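Local coordinates for putative branched-chain amino acid transport system substrate-binding protein (Rhodopseudomonas palustris, PDB 3TX6) that probably serves as the periplasmic solute-binding component of an ABC transporter, capturing aromatic acids derived from lignin, and here holds 3-(4-hydroxyphenyl)pyruvic acid, at residues P95-A100 against F291-R296; V138-Y143 against N153-Q158; P247-E252 against G356-V361. One frame throughout, in Å; residues are numbered along the deposited sequence.

Interaction 1: residues P95-A100 against F291-R296; sequences PHIALA and FKVLER
I97 meets V293 and L294 through a single methyl group. Its CD1 lies 4.1 Å from L294 CD2 and 4.4 Å from V293 CG1. I97 is directed toward helix 282-304 from its CB onward, and the extended outer part of the chain (chi2 173°) carries CD1 to the helix surface. The side chains of I97 and L294 cross obliquely. The two helix residues present themselves differently. V293 turns its CB to the strand. L294 starts out along the flank of the helix, but its end comes nearer to the strand, and CD2 is the branch that reaches I97.

The contact is wholly apolar and buried, and it is small, with 90 Å² covered on both sides together. The backbones stay well apart: I97 CA and V293 CA are 9.2 Å from each other. L294 also touches V72 and I10 on neighbouring strands, and I97 touches M115 in a loop. On the other side of the strand H96 is held by hydrogen bonds to S112 and to the backbone O of G75. Just beyond the strand, L99 and A100 touch the bound ligand. A helix laid over a mostly parallel sheet, with the ligand site beyond a strand end, is characteristic of the alpha/beta domains of periplasmic binding proteins.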
ATOM      1  N   PRO A  95     -13.528  -4.196  12.890  1.00 12.66           N
ATOM      2  CA  PRO A  95     -13.000  -3.353  11.822  1.00 11.24           C
ATOM      3  C   PRO A  95     -11.559  -3.698  11.506  1.00 12.29           C
ATOM      4  O   PRO A  95     -10.715  -3.834  12.409  1.00 12.88           O
ATOM      5  CB  PRO A  95     -13.114  -1.938  12.386  1.00 13.32           C
ATOM      6  CG  PRO A  95     -14.290  -2.040  13.349  1.00 14.65           C
ATOM      7  CD  PRO A  95     -14.173  -3.401  13.953  1.00 13.83           C
ATOM      8  N   HIS A  96     -11.273  -3.757  10.214  1.00 12.28           N
ATOM      9  CA  HIS A  96      -9.950  -4.067   9.705  1.00 11.90           C
ATOM     10  C   HIS A  96      -9.503  -3.000   8.760  1.00 11.88           C
ATOM     11  O   HIS A  96     -10.177  -2.716   7.759  1.00 12.22           O
ATOM     12  CB  HIS A  96     -10.026  -5.428   8.983  1.00 11.09           C
ATOM     13  CG  HIS A  96      -8.803  -5.743   8.178  1.00 12.14           C
ATOM     14  ND1 HIS A  96      -8.862  -6.361   6.958  1.00 12.16           N
ATOM     15  CD2 HIS A  96      -7.444  -5.515   8.448  1.00 13.45           C
ATOM     16  CE1 HIS A  96      -7.609  -6.492   6.481  1.00 14.01           C
ATOM     17  NE2 HIS A  96      -6.743  -5.969   7.384  1.00 13.39           N
ATOM     18  N   ILE A  97      -8.350  -2.388   9.054  1.00 13.11           N
ATOM     19  CA  ILE A  97      -7.734  -1.456   8.123  1.00 12.10           C
ATOM     20  C   ILE A  97      -6.512  -2.145   7.484  1.00 13.20           C
ATOM     21  O   ILE A  97      -5.502  -2.440   8.163  1.00 12.15           O
ATOM     22  CB  ILE A  97      -7.308  -0.139   8.808  1.00 12.05           C
ATOM     23  CG1 ILE A  97      -8.512   0.577   9.388  1.00 13.46           C
ATOM     24  CG2 ILE A  97      -6.631   0.744   7.803  1.00 14.00           C
ATOM     25  CD1 ILE A  97      -8.205   1.813  10.247  1.00 14.66           C
ATOM     26  N   ALA A  98      -6.659  -2.488   6.205  1.00 12.69           N
ATOM     27  CA  ALA A  98      -5.637  -3.174   5.433  1.00 13.49           C
ATOM     28  C   ALA A  98      -4.484  -2.230   5.121  1.00 12.07           C
ATOM     29  O   ALA A  98      -4.720  -1.090   4.714  1.00 12.73           O
ATOM     30  CB  ALA A  98      -6.237  -3.785   4.158  1.00 15.41           C
ATOM     31  N   LEU A  99      -3.259  -2.772   5.187  1.00 12.34           N
ATOM     32  CA  LEU A  99      -2.045  -2.012   4.867  1.00 13.24           C
ATOM     33  C   LEU A  99      -1.374  -2.485   3.547  1.00 12.74           C
ATOM     34  O   LEU A  99      -0.300  -1.998   3.201  1.00 15.31           O
ATOM     35  CB  LEU A  99      -1.078  -2.021   6.052  1.00 15.43           C
ATOM     36  CG  LEU A  99      -1.604  -1.489   7.384  1.00 14.20           C
ATOM     37  CD1 LEU A  99      -0.514  -1.549   8.486  1.00 14.56           C
ATOM     38  CD2 LEU A  99      -2.215  -0.077   7.296  1.00 14.32           C
ATOM     39  N   ALA A 100      -2.049  -3.376   2.815  1.00 13.44           N
ATOM     40  CA  ALA A 100      -1.677  -3.825   1.474  1.00 13.85           C
ATOM     41  C   ALA A 100      -2.935  -3.876   0.654  1.00 14.39           C
ATOM     42  O   ALA A 100      -3.997  -4.038   1.206  1.00 15.55           O
ATOM     43  CB  ALA A 100      -1.060  -5.211   1.504  1.00 14.94           C
ATOM     44  N   PHE A 291      -4.031   5.535  11.524  1.00 13.98           N
ATOM     45  CA  PHE A 291      -4.299   6.277  12.759  1.00 13.70           C
ATOM     46  C   PHE A 291      -4.959   7.611  12.511  1.00 16.37           C
ATOM     47  O   PHE A 291      -5.755   8.035  13.341  1.00 15.32           O
ATOM     48  CB  PHE A 291      -3.049   6.390  13.626  1.00 13.93           C
ATOM     49  CG  PHE A 291      -2.727   5.101  14.380  1.00 15.47           C
ATOM     50  CD1 PHE A 291      -2.095   4.033  13.735  1.00 15.45           C
ATOM     51  CD2 PHE A 291      -3.067   4.967  15.714  1.00 15.98           C
ATOM     52  CE1 PHE A 291      -1.822   2.871  14.421  1.00 15.66           C
ATOM     53  CE2 PHE A 291      -2.776   3.808  16.407  1.00 19.51           C
ATOM     54  CZ  PHE A 291      -2.144   2.766  15.775  1.00 15.96           C
ATOM     55  N   LYS A 292      -4.624   8.291  11.417  1.00 16.28           N
ATOM     56  CA  LYS A 292      -5.363   9.500  11.041  1.00 18.14           C
ATOM     57  C   LYS A 292      -6.834   9.140  10.824  1.00 15.25           C
ATOM     58  O   LYS A 292      -7.720   9.888  11.247  1.00 15.80           O
ATOM     59  CB  LYS A 292      -4.777  10.159   9.787  1.00 18.18           C
ATOM     60  CG  LYS A 292      -3.410  10.813   9.974  1.00 20.84           C
ATOM     61  CD  LYS A 292      -3.475  11.967  10.980  1.00 23.76           C
ATOM     62  CE  LYS A 292      -2.204  12.790  11.012  1.00 24.92           C
ATOM     63  NZ  LYS A 292      -2.218  13.988  11.925  1.00 33.00           N
ATOM     64  N   VAL A 293      -7.123   7.977  10.215  1.00 15.19           N
ATOM     65  CA  VAL A 293      -8.529   7.542  10.066  1.00 14.09           C
ATOM     66  C   VAL A 293      -9.174   7.341  11.435  1.00 13.58           C
ATOM     67  O   VAL A 293     -10.310   7.794  11.675  1.00 15.43           O
ATOM     68  CB  VAL A 293      -8.650   6.301   9.137  1.00 13.98           C
ATOM     69  CG1 VAL A 293     -10.047   5.673   9.207  1.00 14.78           C
ATOM     70  CG2 VAL A 293      -8.225   6.648   7.726  1.00 16.67           C
ATOM     71  N   LEU A 294      -8.457   6.650  12.337  1.00 13.14           N
ATOM     72  CA  LEU A 294      -8.939   6.480  13.690  1.00 13.80           C
ATOM     73  C   LEU A 294      -9.188   7.804  14.430  1.00 13.88           C
ATOM     74  O   LEU A 294     -10.169   7.907  15.183  1.00 15.00           O
ATOM     75  CB  LEU A 294      -8.028   5.581  14.514  1.00 15.25           C
ATOM     76  CG  LEU A 294      -7.945   4.114  14.063  1.00 15.39           C
ATOM     77  CD1 LEU A 294      -7.118   3.303  15.072  1.00 20.11           C
ATOM     78  CD2 LEU A 294      -9.336   3.530  13.839  1.00 18.17           C
ATOM     79  N   GLU A 295      -8.341   8.808  14.245  1.00 15.42           N
ATOM     80  CA  GLU A 295      -8.602  10.105  14.853  1.00 15.96           C
ATOM     81  C   GLU A 295      -9.946  10.728  14.420  1.00 15.95           C
ATOM     82  O   GLU A 295     -10.506  11.488  15.193  1.00 15.77           O
ATOM     83  CB  GLU A 295      -7.482  11.099  14.549  1.00 19.87           C
ATOM     84  CG  GLU A 295      -6.198  10.832  15.297  1.00 18.19           C
ATOM     85  CD  GLU A 295      -5.159  11.894  14.960  1.00 26.40           C
ATOM     86  OE1 GLU A 295      -5.513  13.077  14.709  1.00 36.54           O
ATOM     87  OE2 GLU A 295      -3.995  11.596  14.929  1.00 24.92           O
ATOM     88  N   ARG A 296     -10.438  10.401  13.225  1.00 16.18           N
ATOM     89  CA  ARG A 296     -11.763  10.857  12.745  1.00 16.61           C
ATOM     90  C   ARG A 296     -12.883   9.958  13.251  1.00 16.81           C
ATOM     91  O   ARG A 296     -13.921  10.466  13.717  1.00 19.02           O
ATOM     92  CB  ARG A 296     -11.867  10.846  11.197  1.00 20.51           C
ATOM     93  CG  ARG A 296     -11.273  12.048  10.543  1.00 27.28           C
ATOM     94  CD  ARG A 296     -12.118  13.306  10.723  1.00 22.82           C
ATOM     95  NE  ARG A 296     -13.424  13.343  10.076  1.00 24.66           N
ATOM     96  CZ  ARG A 296     -13.671  13.727   8.809  1.00 22.69           C
ATOM     97  NH1 ARG A 296     -12.718  14.072   7.968  1.00 22.41           N
ATOM     98  NH2 ARG A 296     -14.906  13.742   8.376  1.00 21.46           N
TER

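Interaction 2: residues V138-Y143 against N153-Q158; sequences VGYIGY and NDLKKQ
L155 carries the helix side of this contact, with one methyl for each of two strand residues. The apolar contacts come first. L155 CD1 lies 4.0 Å from V138 CG1, and these two side chains reach toward each other, tip to tip. L155 CD2 lies 3.9 Å from Y140 CB and approaches the ring obliquely. CG of L155 stands opposite the backbone N, and the turn at chi2 (62°) spreads the two methyls toward different strand residues. V138 puts CG1 between its backbone N and carbonyl carbon, and this is the branch that meets the helix.

An aromatic contact adds to the strand-helix packing. The Y140 ring also meets the ring of F152, with the planes at about 40°. Within the strand, the backbone N of G142 sits over one face of the Y140 ring, offset toward the rim.

The polar side-chain contacts of residues 153-158 do not cross to segment 138-143. Q158 NE2 donates to D154 OD1 at 2.9 Å, and D154 OD1 accepts through its syn lone pair. The N-H...O angle is 136°, so the bond is bent. D154 OD2 bonds Y127 OH, and Q158 NE2 also bonds the backbone O of P120. One weak bond does link the strand to the helix: Y140 OH reaches the backbone O of G148, nearer the start of the same helix.

No hydrogen bond joins the two segments. Here they are held by van der Waals contact of buried apolar groups, and the weak bond from Y140 to G148 adds to the hold of this beta-alpha-beta unit. The bonds from D154 to Y127 and from Q158 to P120 tie the helix to helix 119-130.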
ATOM      1  N   VAL A 138       3.234  -3.309 -24.840  1.00 21.38           N
ATOM      2  CA  VAL A 138       3.601  -3.387 -23.433  1.00 19.84           C
ATOM      3  C   VAL A 138       3.792  -4.866 -23.054  1.00 20.41           C
ATOM      4  O   VAL A 138       3.086  -5.762 -23.534  1.00 24.65           O
ATOM      5  CB  VAL A 138       2.552  -2.717 -22.507  1.00 21.98           C
ATOM      6  CG1 VAL A 138       1.245  -3.501 -22.552  1.00 27.74           C
ATOM      7  CG2 VAL A 138       3.081  -2.615 -21.054  1.00 26.90           C
ATOM      8  N   GLY A 139       4.819  -5.126 -22.269  1.00 21.06           N
ATOM      9  CA  GLY A 139       4.966  -6.459 -21.682  1.00 21.27           C
ATOM     10  C   GLY A 139       4.777  -6.349 -20.163  1.00 20.52           C
ATOM     11  O   GLY A 139       4.904  -5.280 -19.590  1.00 22.79           O
ATOM     12  N   TYR A 140       4.428  -7.459 -19.553  1.00 23.29           N
ATOM     13  CA  TYR A 140       4.216  -7.568 -18.083  1.00 22.50           C
ATOM     14  C   TYR A 140       5.056  -8.664 -17.493  1.00 24.21           C
ATOM     15  O   TYR A 140       5.151  -9.762 -18.062  1.00 25.32           O
ATOM     16  CB  TYR A 140       2.775  -7.945 -17.817  1.00 23.20           C
ATOM     17  CG  TYR A 140       2.420  -8.020 -16.332  1.00 19.02           C
ATOM     18  CD1 TYR A 140       2.342  -6.869 -15.560  1.00 17.75           C
ATOM     19  CD2 TYR A 140       2.130  -9.249 -15.705  1.00 20.23           C
ATOM     20  CE1 TYR A 140       1.994  -6.934 -14.203  1.00 19.22           C
ATOM     21  CE2 TYR A 140       1.843  -9.319 -14.350  1.00 22.21           C
ATOM     22  CZ  TYR A 140       1.729  -8.152 -13.611  1.00 18.34           C
ATOM     23  OH  TYR A 140       1.416  -8.158 -12.277  1.00 21.18           O
ATOM     24  N   ILE A 141       5.641  -8.335 -16.339  1.00 25.08           N
ATOM     25  CA  ILE A 141       6.329  -9.269 -15.468  1.00 22.83           C
ATOM     26  C   ILE A 141       5.867  -8.955 -14.056  1.00 19.61           C
ATOM     27  O   ILE A 141       6.068  -7.843 -13.565  1.00 23.34           O
ATOM     28  CB  ILE A 141       7.888  -9.248 -15.604  1.00 18.61           C
ATOM     29  CG1 ILE A 141       8.435 -10.393 -14.772  1.00 24.98           C
ATOM     30  CG2 ILE A 141       8.517  -7.879 -15.309  1.00 23.49           C
ATOM     31  CD1 ILE A 141       9.896 -10.764 -14.985  1.00 29.92           C
ATOM     32  N   GLY A 142       5.261  -9.935 -13.423  1.00 20.35           N
ATOM     33  CA  GLY A 142       4.747  -9.750 -12.061  1.00 21.56           C
ATOM     34  C   GLY A 142       4.546 -11.053 -11.307  1.00 22.53           C
ATOM     35  O   GLY A 142       4.744 -12.150 -11.829  1.00 26.30           O
ATOM     36  N   TYR A 143       4.170 -10.941 -10.041  1.00 21.18           N
ATOM     37  CA  TYR A 143       3.997 -12.149  -9.222  1.00 20.49           C
ATOM     38  C   TYR A 143       2.941 -13.072  -9.751  1.00 24.00           C
ATOM     39  O   TYR A 143       1.904 -12.640 -10.288  1.00 25.11           O
ATOM     40  CB  TYR A 143       3.606 -11.855  -7.769  1.00 23.66           C
ATOM     41  CG  TYR A 143       4.555 -10.998  -6.970  1.00 22.73           C
ATOM     42  CD1 TYR A 143       5.925 -11.199  -6.999  1.00 27.09           C
ATOM     43  CD2 TYR A 143       4.060 -10.068  -6.074  1.00 21.02           C
ATOM     44  CE1 TYR A 143       6.766 -10.428  -6.226  1.00 24.00           C
ATOM     45  CE2 TYR A 143       4.889  -9.293  -5.307  1.00 23.45           C
ATOM     46  CZ  TYR A 143       6.255  -9.497  -5.354  1.00 23.70           C
ATOM     47  OH  TYR A 143       7.084  -8.726  -4.588  1.00 22.45           O
ATOM     48  N   ASN A 153      -4.567  -8.005 -14.543  1.00 19.95           N
ATOM     49  CA  ASN A 153      -5.928  -7.834 -14.982  1.00 19.68           C
ATOM     50  C   ASN A 153      -6.244  -6.376 -15.302  1.00 18.58           C
ATOM     51  O   ASN A 153      -6.991  -6.081 -16.256  1.00 20.35           O
ATOM     52  CB  ASN A 153      -6.899  -8.345 -13.937  1.00 19.89           C
ATOM     53  CG  ASN A 153      -6.854  -9.836 -13.769  1.00 23.95           C
ATOM     54  OD1 ASN A 153      -6.290 -10.562 -14.592  1.00 26.23           O
ATOM     55  ND2 ASN A 153      -7.494 -10.306 -12.702  1.00 25.76           N
ATOM     56  N   ASP A 154      -5.672  -5.477 -14.516  1.00 18.37           N
ATOM     57  CA  ASP A 154      -5.865  -4.054 -14.738  1.00 19.52           C
ATOM     58  C   ASP A 154      -5.178  -3.613 -16.049  1.00 17.43           C
ATOM     59  O   ASP A 154      -5.743  -2.804 -16.816  1.00 19.31           O
ATOM     60  CB  ASP A 154      -5.333  -3.239 -13.539  1.00 18.23           C
ATOM     61  CG  ASP A 154      -5.565  -1.743 -13.703  1.00 16.02           C
ATOM     62  OD1 ASP A 154      -6.743  -1.351 -13.624  1.00 21.58           O
ATOM     63  OD2 ASP A 154      -4.578  -0.974 -13.955  1.00 25.59           O
ATOM     64  N   LEU A 155      -3.974  -4.124 -16.317  1.00 18.75           N
ATOM     65  CA  LEU A 155      -3.291  -3.798 -17.572  1.00 19.02           C
ATOM     66  C   LEU A 155      -4.142  -4.248 -18.766  1.00 22.18           C
ATOM     67  O   LEU A 155      -4.267  -3.536 -19.763  1.00 20.99           O
ATOM     68  CB  LEU A 155      -1.916  -4.462 -17.626  1.00 19.29           C
ATOM     69  CG  LEU A 155      -1.029  -4.261 -18.846  1.00 18.95           C
ATOM     70  CD1 LEU A 155      -0.639  -2.816 -19.075  1.00 24.45           C
ATOM     71  CD2 LEU A 155       0.224  -5.157 -18.770  1.00 22.70           C
ATOM     72  N   LYS A 156      -4.771  -5.406 -18.635  1.00 20.88           N
ATOM     73  CA  LYS A 156      -5.525  -5.993 -19.722  1.00 22.88           C
ATOM     74  C   LYS A 156      -6.824  -5.205 -19.888  1.00 25.65           C
ATOM     75  O   LYS A 156      -7.205  -4.880 -21.010  1.00 31.10           O
ATOM     76  CB  LYS A 156      -5.841  -7.438 -19.373  1.00 29.15           C
ATOM     77  CG  LYS A 156      -5.965  -8.431 -20.512  1.00 41.62           C
ATOM     78  CD  LYS A 156      -5.907  -9.844 -19.919  1.00 44.01           C
ATOM     79  CE  LYS A 156      -7.176 -10.199 -19.141  1.00 55.79           C
ATOM     80  NZ  LYS A 156      -6.998 -11.000 -17.893  1.00 70.73           N
ATOM     81  N   LYS A 157      -7.490  -4.856 -18.781  1.00 22.38           N
ATOM     82  CA  LYS A 157      -8.816  -4.250 -18.889  1.00 23.88           C
ATOM     83  C   LYS A 157      -8.702  -2.742 -19.167  1.00 24.64           C
ATOM     84  O   LYS A 157      -9.173  -2.235 -20.184  1.00 31.49           O
ATOM     85  CB  LYS A 157      -9.653  -4.554 -17.644  1.00 28.23           C
ATOM     86  CG  LYS A 157     -11.008  -3.849 -17.587  1.00 36.33           C
ATOM     87  CD  LYS A 157     -11.766  -4.194 -16.295  1.00 44.57           C
ATOM     88  CE  LYS A 157     -13.091  -3.429 -16.196  1.00 43.06           C
ATOM     89  NZ  LYS A 157     -13.797  -3.573 -14.892  1.00 49.18           N
ATOM     90  N   GLN A 158      -8.041  -2.047 -18.272  1.00 23.42           N
ATOM     91  CA  GLN A 158      -7.911  -0.622 -18.354  1.00 22.81           C
ATOM     92  C   GLN A 158      -6.850  -0.241 -19.378  1.00 25.10           C
ATOM     93  O   GLN A 158      -7.029   0.684 -20.216  1.00 26.06           O
ATOM     94  CB  GLN A 158      -7.610  -0.063 -16.935  1.00 24.96           C
ATOM     95  CG  GLN A 158      -7.443   1.423 -16.956  1.00 27.25           C
ATOM     96  CD  GLN A 158      -7.389   2.077 -15.614  1.00 27.76           C
ATOM     97  OE1 GLN A 158      -7.749   3.259 -15.515  1.00 28.55           O
ATOM     98  NE2 GLN A 158      -6.941   1.348 -14.567  1.00 21.04           N
TER

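Interaction 3: residues P247-E252 against G356-V361; sequences PVMDPE and GKYVMV
The edge strand 357-360 of the seven-stranded sheet packs here against the loop that follows strand 242-245. Each segment supplies one selenomethionine, and each meets a different partner. M249 sends its CE to the ring of Y358, 3.5 Å from CD2 and 3.6 Å from CE2. The methyl approaches the ring obliquely, and the two side chains cross at a slant. M249 is bent at both chi2 (-65°) and chi3 (-78°), which lets its methyl end reach the tyrosine.

The second pair is D250 with M360, whose side chains meet at about a right angle. M360 CE lies 3.1 Å from D250 OD2, a close approach for a methyl carbon, and 3.5 Å from the backbone O of D250. M360 CB is also 3.5 Å from D250 OD2. The M360 chain runs out extended and then turns at chi3 (-66°), bringing CE back over the aspartate. No hydrogen bond crosses the contact. The other carboxylate oxygen, D250 OD1, accepts from the backbone N of G253.

The loop is secured on its own side. D250 N bonds P247 O at 2.9 Å, M249 O bonds R280, and E252 forms a salt bridge with R280. On the strand side, Y358 OH bonds the backbone O of S227, and its ring touches M228, F230 and I231 at helix 228-234. V359 and V361 pair by backbone bonds with strand 349-354. P251 rests on helix 261-275.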
ATOM      1  N   PRO A 247       1.339  10.397  -2.531  1.00 19.01           N
ATOM      2  CA  PRO A 247       1.888  11.758  -2.465  1.00 17.88           C
ATOM      3  C   PRO A 247       2.835  11.986  -1.308  1.00 18.22           C
ATOM      4  O   PRO A 247       3.542  13.000  -1.259  1.00 19.15           O
ATOM      5  CB  PRO A 247       0.649  12.641  -2.402  1.00 19.92           C
ATOM      6  CG  PRO A 247      -0.442  11.760  -1.899  1.00 20.07           C
ATOM      7  CD  PRO A 247      -0.137  10.392  -2.429  1.00 19.31           C
ATOM      8  N   VAL A 248       2.839  11.073  -0.341  1.00 16.22           N
ATOM      9  CA  VAL A 248       3.746  11.191   0.811  1.00 14.82           C
ATOM     10  C   VAL A 248       5.191  11.200   0.383  1.00 19.36           C
ATOM     11  O   VAL A 248       6.057  11.637   1.131  1.00 19.23           O
ATOM     12  CB  VAL A 248       3.552  10.019   1.849  1.00 14.82           C
ATOM     13  CG1 VAL A 248       4.119   8.675   1.332  1.00 17.51           C
ATOM     14  CG2 VAL A 248       4.109  10.431   3.222  1.00 17.98           C
HETATM   15  N   MSE A 249       5.469  10.710  -0.804  1.00 18.71           N
HETATM   16  CA  MSE A 249       6.845  10.698  -1.237  1.00 17.74           C
HETATM   17  C   MSE A 249       7.338  12.096  -1.566  1.00 20.86           C
HETATM   18  O   MSE A 249       8.562  12.324  -1.579  1.00 22.44           O
HETATM   19  CB  MSE A 249       7.045   9.767  -2.412  1.00 19.42           C
HETATM   20  CG  MSE A 249       6.895   8.304  -2.011  1.00 18.65           C
HETATM   21 SE   MSE A 249       8.257   7.647  -0.754  1.00 22.12          SE
HETATM   22  CE  MSE A 249       9.680   7.432  -2.096  1.00 20.70           C
ATOM     23  N   ASP A 250       6.436  13.050  -1.800  1.00 19.80           N
ATOM     24  CA  ASP A 250       6.866  14.448  -2.047  1.00 21.13           C
ATOM     25  C   ASP A 250       5.880  15.491  -1.546  1.00 20.68           C
ATOM     26  O   ASP A 250       5.278  16.187  -2.346  1.00 21.87           O
ATOM     27  CB  ASP A 250       7.131  14.622  -3.553  1.00 22.22           C
ATOM     28  CG  ASP A 250       7.744  15.962  -3.919  1.00 23.92           C
ATOM     29  OD1 ASP A 250       8.260  16.664  -3.051  1.00 23.85           O
ATOM     30  OD2 ASP A 250       7.689  16.311  -5.124  1.00 33.33           O
ATOM     31  N   PRO A 251       5.770  15.659  -0.211  1.00 19.47           N
ATOM     32  CA  PRO A 251       4.892  16.710   0.276  1.00 17.75           C
ATOM     33  C   PRO A 251       5.410  18.120  -0.081  1.00 20.38           C
ATOM     34  O   PRO A 251       4.620  19.065  -0.281  1.00 22.52           O
ATOM     35  CB  PRO A 251       4.882  16.494   1.793  1.00 17.87           C
ATOM     36  CG  PRO A 251       5.234  15.055   1.939  1.00 21.15           C
ATOM     37  CD  PRO A 251       6.240  14.790   0.873  1.00 20.15           C
ATOM     38  N   GLU A 252       6.713  18.255  -0.144  1.00 22.69           N
ATOM     39  CA  GLU A 252       7.344  19.518  -0.512  1.00 22.43           C
ATOM     40  C   GLU A 252       6.853  20.033  -1.878  1.00 21.18           C
ATOM     41  O   GLU A 252       6.735  21.250  -2.090  1.00 25.93           O
ATOM     42  CB  GLU A 252       8.880  19.367  -0.538  1.00 21.61           C
ATOM     43  CG  GLU A 252       9.527  19.015   0.803  1.00 27.33           C
ATOM     44  CD  GLU A 252       9.603  17.534   1.118  1.00 24.11           C
ATOM     45  OE1 GLU A 252       9.016  16.678   0.421  1.00 26.59           O
ATOM     46  OE2 GLU A 252      10.242  17.219   2.119  1.00 29.58           O
ATOM     47  N   GLY A 356      19.774   9.411  -9.030  1.00 33.39           N
ATOM     48  CA  GLY A 356      19.697   8.436  -7.943  1.00 34.41           C
ATOM     49  C   GLY A 356      18.652   8.765  -6.886  1.00 31.88           C
ATOM     50  O   GLY A 356      18.676   8.176  -5.807  1.00 37.50           O
ATOM     51  N   LYS A 357      17.799   9.762  -7.172  1.00 30.36           N
ATOM     52  CA  LYS A 357      16.768  10.220  -6.279  1.00 27.72           C
ATOM     53  C   LYS A 357      15.412  10.263  -7.001  1.00 28.64           C
ATOM     54  O   LYS A 357      15.331  10.484  -8.207  1.00 28.39           O
ATOM     55  CB  LYS A 357      17.095  11.636  -5.747  1.00 30.34           C
ATOM     56  CG  LYS A 357      18.487  11.789  -5.149  1.00 40.29           C
ATOM     57  CD  LYS A 357      18.633  11.037  -3.844  1.00 40.39           C
ATOM     58  CE  LYS A 357      20.065  11.126  -3.311  1.00 47.36           C
ATOM     59  NZ  LYS A 357      20.628  12.517  -3.318  1.00 52.64           N
ATOM     60  N   TYR A 358      14.350  10.062  -6.259  1.00 28.96           N
ATOM     61  CA  TYR A 358      12.997  10.242  -6.783  1.00 29.94           C
ATOM     62  C   TYR A 358      12.710  11.712  -7.073  1.00 29.45           C
ATOM     63  O   TYR A 358      13.088  12.593  -6.258  1.00 30.40           O
ATOM     64  CB  TYR A 358      11.982   9.726  -5.763  1.00 27.87           C
ATOM     65  CG  TYR A 358      11.959   8.211  -5.636  1.00 24.24           C
ATOM     66  CD1 TYR A 358      11.650   7.407  -6.722  1.00 26.56           C
ATOM     67  CD2 TYR A 358      12.277   7.579  -4.426  1.00 26.43           C
ATOM     68  CE1 TYR A 358      11.648   6.008  -6.616  1.00 25.86           C
ATOM     69  CE2 TYR A 358      12.244   6.184  -4.311  1.00 22.98           C
ATOM     70  CZ  TYR A 358      11.923   5.405  -5.405  1.00 26.74           C
ATOM     71  OH  TYR A 358      11.920   4.023  -5.274  1.00 25.79           O
ATOM     72  N   VAL A 359      12.063  11.985  -8.213  1.00 26.05           N
ATOM     73  CA  VAL A 359      11.562  13.329  -8.564  1.00 27.72           C
ATOM     74  C   VAL A 359      10.096  13.222  -9.031  1.00 22.50           C
ATOM     75  O   VAL A 359       9.785  12.318  -9.751  1.00 28.01           O
ATOM     76  CB  VAL A 359      12.357  13.950  -9.753  1.00 34.40           C
ATOM     77  CG1 VAL A 359      12.046  15.443  -9.869  1.00 41.98           C
ATOM     78  CG2 VAL A 359      13.843  13.693  -9.609  1.00 45.18           C
HETATM   79  N   MSE A 360       9.216  14.157  -8.635  1.00 23.73           N
HETATM   80  CA  MSE A 360       7.795  14.151  -9.092  1.00 25.09           C
HETATM   81  C   MSE A 360       7.778  14.566 -10.556  1.00 26.62           C
HETATM   82  O   MSE A 360       8.407  15.555 -10.953  1.00 31.87           O
HETATM   83  CB  MSE A 360       6.866  15.031  -8.240  1.00 33.66           C
HETATM   84  CG  MSE A 360       5.372  14.799  -8.513  1.00 35.48           C
HETATM   85 SE   MSE A 360       4.376  16.308  -7.792  0.80 73.24          SE
HETATM   86  CE  MSE A 360       4.713  16.075  -5.848  1.00 41.64           C
ATOM     87  N   VAL A 361       7.117  13.779 -11.393  1.00 29.82           N
ATOM     88  CA  VAL A 361       6.887  14.146 -12.812  1.00 29.93           C
ATOM     89  C   VAL A 361       5.734  15.131 -12.837  1.00 35.72           C
ATOM     90  O   VAL A 361       4.617  14.813 -12.385  1.00 35.95           O
ATOM     91  CB  VAL A 361       6.530  12.896 -13.665  1.00 27.30           C
ATOM     92  CG1 VAL A 361       6.295  13.275 -15.110  1.00 28.41           C
ATOM     93  CG2 VAL A 361       7.644  11.856 -13.550  1.00 29.43           C
TER

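In the fold
The three contacts occupy both lobes of the binding protein. Interaction 1 joins helix 282-304 to the six-stranded sheet. Interactions 2 and 3 both reach the seven-stranded sheet, where strands 137-143 and 357-360 are well separated in the strand order. The centres of interactions 1 and 2 lie about 29 Å apart, on opposite sides of the chain's centre, and those of interactions 2 and 3 about 25 Å apart. None touches another. Along the chain, both segments of interaction 2 fall between those of interaction 1, while the segments of interactions 1 and 3 alternate. The chain thus visits each lobe more than once. The ligand touches residues of both lobes, L99 and A100 in one and Y143 in the other.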